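Local coordinates for protein nucleoporin nup120 (Schizosaccharomyces pombe, PDB 4GQ2) that serves as a structural component of the nuclear pore complex and may dock transiently associated nuclear transport factors, at residues E96-F101 against L764-T769. Numbering follows the deposited sequence.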
loop_
_atom_site.group_PDB
_atom_site.type_symbol
_atom_site.label_atom_id
_atom_site.label_comp_id
_atom_site.label_asym_id
_atom_site.label_seq_id
_atom_site.Cartn_x
_atom_site.Cartn_y
_atom_site.Cartn_z
ATOM N N GLU A 96 13.444 12.371 21.567
ATOM C CA GLU A 96 12.911 13.596 20.959
ATOM C C GLU A 96 11.610 13.393 20.170
ATOM O O GLU A 96 11.308 12.275 19.755
ATOM C CB GLU A 96 13.982 14.246 20.071
ATOM C CG GLU A 96 15.267 14.616 20.807
ATOM C CD GLU A 96 16.010 15.781 20.176
ATOM O OE1 GLU A 96 15.365 16.808 19.865
ATOM O OE2 GLU A 96 17.246 15.678 20.005
ATOM N N PRO A 97 10.835 14.482 19.959
ATOM C CA PRO A 97 9.637 14.395 19.115
ATOM C C PRO A 97 10.015 14.035 17.681
ATOM O O PRO A 97 11.112 14.379 17.224
ATOM C CB PRO A 97 9.060 15.817 19.151
ATOM C CG PRO A 97 9.725 16.499 20.301
ATOM C CD PRO A 97 11.076 15.861 20.422
ATOM N N LEU A 98 9.112 13.349 16.986
ATOM C CA LEU A 98 9.363 12.888 15.627
ATOM C C LEU A 98 9.607 14.032 14.655
ATOM O O LEU A 98 9.041 15.119 14.803
ATOM C CB LEU A 98 8.193 12.050 15.125
ATOM C CG LEU A 98 7.804 10.819 15.941
ATOM C CD1 LEU A 98 6.558 10.198 15.333
ATOM C CD2 LEU A 98 8.934 9.802 16.026
ATOM N N SER A 99 10.455 13.775 13.663
ATOM C CA SER A 99 10.654 14.709 12.561
ATOM C C SER A 99 9.490 14.587 11.586
ATOM O O SER A 99 9.420 13.643 10.807
ATOM C CB SER A 99 11.975 14.424 11.848
ATOM O OG SER A 99 13.067 14.521 12.740
ATOM N N LYS A 100 8.564 15.535 11.649
ATOM C CA LYS A 100 7.380 15.515 10.795
ATOM C C LYS A 100 7.487 16.560 9.699
ATOM O O LYS A 100 6.557 16.748 8.907
ATOM C CB LYS A 100 6.123 15.765 11.629
ATOM C CG LYS A 100 5.730 14.634 12.569
ATOM C CD LYS A 100 4.766 15.151 13.628
ATOM C CE LYS A 100 3.988 14.030 14.298
ATOM N NZ LYS A 100 3.099 14.550 15.381
ATOM N N PHE A 101 8.624 17.250 9.659
ATOM C CA PHE A 101 8.830 18.332 8.699
ATOM C C PHE A 101 10.247 18.313 8.165
ATOM O O PHE A 101 11.181 17.915 8.875
ATOM C CB PHE A 101 8.532 19.702 9.340
ATOM C CG PHE A 101 7.165 19.794 9.958
ATOM C CD1 PHE A 101 6.053 20.113 9.179
ATOM C CD2 PHE A 101 6.979 19.520 11.313
ATOM C CE1 PHE A 101 4.784 20.173 9.741
ATOM C CE2 PHE A 101 5.712 19.571 11.880
ATOM C CZ PHE A 101 4.616 19.901 11.091
ATOM N N LEU A 764 3.633 5.282 15.580
ATOM C CA LEU A 764 2.439 4.499 15.243
ATOM C C LEU A 764 1.262 5.337 14.746
ATOM O O LEU A 764 0.420 4.850 13.984
ATOM C CB LEU A 764 2.007 3.635 16.427
ATOM C CG LEU A 764 2.816 2.357 16.655
ATOM C CD1 LEU A 764 2.424 1.687 17.970
ATOM C CD2 LEU A 764 2.680 1.377 15.501
ATOM N N ALA A 765 1.221 6.596 15.171
ATOM C CA ALA A 765 0.125 7.505 14.834
ATOM C C ALA A 765 0.448 8.473 13.691
ATOM O O ALA A 765 -0.421 9.239 13.269
ATOM C CB ALA A 765 -0.304 8.279 16.077
ATOM N N SER A 766 1.683 8.436 13.188
ATOM C CA SER A 766 2.148 9.417 12.190
ATOM C C SER A 766 2.610 8.748 10.891
ATOM O O SER A 766 2.806 9.397 9.867
ATOM C CB SER A 766 3.280 10.268 12.777
ATOM O OG SER A 766 2.946 10.760 14.069
ATOM N N VAL A 767 2.773 7.437 10.964
ATOM C CA VAL A 767 3.166 6.585 9.851
ATOM C C VAL A 767 2.136 6.620 8.703
ATOM O O VAL A 767 0.963 6.918 8.934
ATOM C CB VAL A 767 3.417 5.172 10.429
ATOM C CG1 VAL A 767 2.635 4.089 9.718
ATOM C CG2 VAL A 767 4.917 4.897 10.574
ATOM N N ASN A 768 2.572 6.334 7.475
ATOM C CA ASN A 768 1.704 6.480 6.294
ATOM C C ASN A 768 1.059 5.199 5.770
ATOM O O ASN A 768 -0.018 5.243 5.172
ATOM C CB ASN A 768 2.447 7.175 5.143
ATOM C CG ASN A 768 2.396 8.690 5.233
ATOM O OD1 ASN A 768 1.656 9.251 6.029
ATOM N ND2 ASN A 768 3.187 9.359 4.404
ATOM N N THR A 769 1.715 4.062 5.965
ATOM C CA THR A 769 1.171 2.799 5.469
ATOM C C THR A 769 0.988 1.783 6.579
ATOM O O THR A 769 1.631 1.866 7.633
ATOM C CB THR A 769 2.048 2.176 4.370
ATOM O OG1 THR A 769 3.218 1.604 4.967
ATOM C CG2 THR A 769 2.456 3.232 3.332
#
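Leu98 and Lys100 meet Ser766 without any flat group between them: no ring or amide lies over a face or at an edge, and the rings of Phe101 and Pro97 and the amide of Asn768 all stay away from the other loop. The contact is loop against loop. Residues 96-101 lie in the beta-propeller, at the end of the loop from strand 83-88 and running into strand 101-106, whereas residues 764-769 lead into helix 770-777 of the helix-rich part of the chain. The two therefore bridge propeller and helices, but sparsely. Only 102 Å² is buried, and the nearest pair of CA atoms, those of Lys100 and Ser766, is 8.2 Å apart.

The meeting point is the Ser766 hydroxyl. Lys100 CE lies 3.4 Å from Ser766 OG, while Leu98 CD1 approaches that oxygen to 3.9 Å. At OG the directions to these two carbons are about 80° apart, so the methyl and the methylene address different flanks of the hydroxyl. Lys100 reaches it by extension: its chain runs out nearly straight beyond CG, with chi3 at 161°. Leu98, by contrast, aims its CB at the opposing loop from the start and touches with one methyl branch.

No hydrogen bond crosses the gap. Ser766 OG instead makes a weak one to Glu762 O within its own loop, and Leu98 also packs on Glu762. On the propeller side, Lys100 is backbone-bonded to Glu20 and Ser99 OG is hydrogen-bonded to Asp88. On the helical side, Thr769 is the N-cap of helix 770-777, its OG1 bonded to Gln772 N, and Ser766 also rests on Leu672 of helix 672-703. Lys100 passes the hydroxyl with its methylene rather than its ammonium: NZ is 4.0 Å from Ser766 OG, farther than CE.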